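Local coordinates for protein ARF-like GTPase (Chlamydomonas reinhardtii, PDB 4M9Q) that is an Arl13B small GTPase of the ADP-ribosylation factor family, with a P-loop fold, modelled here with phosphoaminophosphonic acid-guanylate ester and a magnesium ion, at residues P143-M148 against D153-L158. Numbering follows the deposited sequence.
Sequences PCTAKM and DVDHRL. With GNP (phosphoaminophosphonic acid-guanylate ester), chain D.
Thr145 N donates to Asp155 OD1 over 3.0 Å, tying the G5 motif of a P-loop GTPase fold (Thr145-Ala146-Lys147, in the place of SAK) to the turn leading into helix 157-190; one carboxylate thus joins loop backbone and helix start. Asp155 CG lies anti to its own backbone nitrogen (chi1 -179°), which carries the carboxylate across to the loop. Asp155 OD2 makes a capping bond with Arg157 N, while Asp155 OD1 takes the Thr145 amide on its anti lone pair and, in the Arg157 conformer given, Arg157 NH1 at 2.9 Å from above the carboxylate plane, a salt bridge. Packing is close on the helix 17-24 side, where buried Leu158 CD2 sits 3.5 Å from Cys144 CB and Leu158 also reaches Leu20. The solvent side is less ordered: in that same conformer the partly exposed Arg157 guanidinium lies with one face over the Pro143-Cys144 peptide, NH1 bonding weakly to Thr145 OG1, and Met148 CG meets O of exposed, poorly ordered Asp153 at 3.5 Å. A water donates to Thr145 O and accepts from Asp155 N. On the nucleotide side, Asn113 OD1 accepts from Ala146 N, and Lys147 N donates to GNP O6 at 3.2 Å, with an N-H...O angle of 162°.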
# COMPACT_ATOMS: atom_id res chain seq x y z
N PRO A 143 -2.92 -5.55 11.96
CA PRO A 143 -4.02 -6.39 11.62
C PRO A 143 -5.29 -5.58 11.42
O PRO A 143 -5.50 -4.61 12.13
CB PRO A 143 -4.16 -7.31 12.85
CG PRO A 143 -3.22 -6.83 13.87
CD PRO A 143 -2.40 -5.74 13.31
N CYS A 144 -6.17 -6.01 10.51
CA CYS A 144 -7.37 -5.25 10.24
C CYS A 144 -8.41 -6.09 9.55
O CYS A 144 -8.18 -7.25 9.18
CB CYS A 144 -7.05 -4.05 9.35
SG CYS A 144 -6.53 -4.57 7.72
N THR A 145 -9.58 -5.47 9.38
CA THR A 145 -10.72 -6.08 8.70
C THR A 145 -11.34 -5.01 7.83
O THR A 145 -12.10 -4.17 8.26
CB THR A 145 -11.72 -6.58 9.77
OG1 THR A 145 -11.01 -7.48 10.60
CG2 THR A 145 -12.92 -7.28 9.16
N ALA A 146 -10.92 -5.01 6.59
CA ALA A 146 -11.34 -4.03 5.61
C ALA A 146 -12.83 -4.21 5.36
O ALA A 146 -13.48 -3.27 4.96
CB ALA A 146 -10.55 -4.24 4.31
N LYS A 147 -13.36 -5.41 5.53
CA LYS A 147 -14.78 -5.66 5.33
C LYS A 147 -15.47 -6.00 6.64
O LYS A 147 -15.70 -7.17 6.94
CB LYS A 147 -14.99 -6.81 4.33
CG LYS A 147 -16.41 -6.90 3.76
CD LYS A 147 -16.63 -8.17 2.94
CE LYS A 147 -18.10 -8.36 2.53
NZ LYS A 147 -18.69 -9.68 2.94
N MET A 148 -15.81 -4.98 7.42
CA MET A 148 -16.58 -5.20 8.68
C MET A 148 -18.03 -5.62 8.32
O MET A 148 -18.50 -5.39 7.20
CB MET A 148 -16.55 -3.96 9.59
CG MET A 148 -15.18 -3.65 10.21
SD MET A 148 -14.70 -4.72 11.59
CE MET A 148 -15.29 -3.79 13.02
N ASP A 153 -19.22 0.02 12.23
CA ASP A 153 -18.26 1.04 11.88
C ASP A 153 -17.06 0.38 11.21
O ASP A 153 -16.75 -0.78 11.46
CB ASP A 153 -17.78 1.80 13.11
CG ASP A 153 -18.85 2.68 13.73
OD1 ASP A 153 -18.54 3.84 14.10
OD2 ASP A 153 -20.01 2.23 13.86
N VAL A 154 -16.38 1.13 10.36
CA VAL A 154 -15.16 0.61 9.76
C VAL A 154 -14.19 0.33 10.89
O VAL A 154 -14.36 0.79 12.00
CB VAL A 154 -14.53 1.57 8.71
CG1 VAL A 154 -15.49 1.76 7.55
CG2 VAL A 154 -14.18 2.91 9.35
N ASP A 155 -13.17 -0.43 10.58
CA ASP A 155 -12.18 -0.78 11.57
C ASP A 155 -11.23 0.38 11.75
O ASP A 155 -10.53 0.78 10.82
CB ASP A 155 -11.45 -2.00 11.05
CG ASP A 155 -10.40 -2.51 11.97
OD1 ASP A 155 -9.82 -3.54 11.60
OD2 ASP A 155 -10.13 -1.89 13.01
N HIS A 156 -11.16 0.88 12.97
CA HIS A 156 -10.24 1.95 13.33
C HIS A 156 -8.79 1.63 13.05
O HIS A 156 -7.99 2.54 12.90
CB HIS A 156 -10.42 2.34 14.80
CG HIS A 156 -9.90 1.31 15.79
ND1 HIS A 156 -8.61 1.28 16.20
CD2 HIS A 156 -10.55 0.25 16.45
CE1 HIS A 156 -8.44 0.26 17.07
NE2 HIS A 156 -9.62 -0.37 17.22
N ARG A 157 -8.44 0.34 13.01
CA ARG A 157 -7.07 -0.09 12.68
C ARG A 157 -6.61 0.47 11.32
O ARG A 157 -5.42 0.72 11.13
CB ARG A 157 -6.94 -1.62 12.69
CG ARG A 157 -7.16 -2.37 14.02
CD ARG A 157 -8.08 -3.59 13.76
NE ARG A 157 -7.70 -4.90 14.27
CZ ARG A 157 -8.32 -6.04 13.92
NH1 ARG A 157 -9.35 -6.04 13.04
NH2 ARG A 157 -7.91 -7.20 14.45
N LEU A 158 -7.52 0.69 10.38
CA LEU A 158 -7.12 1.19 9.06
C LEU A 158 -6.53 2.62 9.13
O LEU A 158 -5.43 2.85 8.60
CB LEU A 158 -8.26 1.19 8.05
CG LEU A 158 -8.94 -0.16 7.83
CD1 LEU A 158 -10.10 0.01 6.85
CD2 LEU A 158 -7.97 -1.25 7.42
PG GNP D . -7.32 -7.14 -6.94
O1G GNP D . -8.20 -5.84 -7.33
O2G GNP D . -5.86 -6.75 -6.53
O3G GNP D . -7.45 -8.14 -8.11
N3B GNP D . -7.98 -7.75 -5.50
PB GNP D . -8.18 -6.69 -4.21
O1B GNP D . -8.57 -5.19 -4.68
O2B GNP D . -6.90 -6.74 -3.42
O3A GNP D . -9.34 -7.41 -3.39
PA GNP D . -10.78 -6.84 -3.04
O1A GNP D . -11.44 -6.86 -4.36
O2A GNP D . -10.59 -5.60 -2.24
O5' GNP D . -11.26 -8.03 -2.09
C5' GNP D . -11.14 -9.40 -2.55
C4' GNP D . -12.22 -10.30 -1.89
O4' GNP D . -11.96 -10.28 -0.48
C3' GNP D . -13.63 -9.73 -1.98
O3' GNP D . -14.63 -10.73 -1.80
C2' GNP D . -13.76 -8.90 -0.75
O2' GNP D . -15.07 -8.71 -0.30
C1' GNP D . -13.06 -9.77 0.25
N9 GNP D . -12.58 -9.10 1.46
C8 GNP D . -11.87 -7.97 1.48
N7 GNP D . -11.53 -7.65 2.74
C5 GNP D . -12.04 -8.59 3.54
C6 GNP D . -12.05 -8.79 5.00
O6 GNP D . -11.49 -7.99 5.78
N1 GNP D . -12.66 -9.86 5.46
C2 GNP D . -13.28 -10.77 4.64
N2 GNP D . -13.88 -11.81 5.22
N3 GNP D . -13.32 -10.66 3.28
C4 GNP D . -12.74 -9.55 2.70
O HOH W 1 -13.25 -1.81 7.97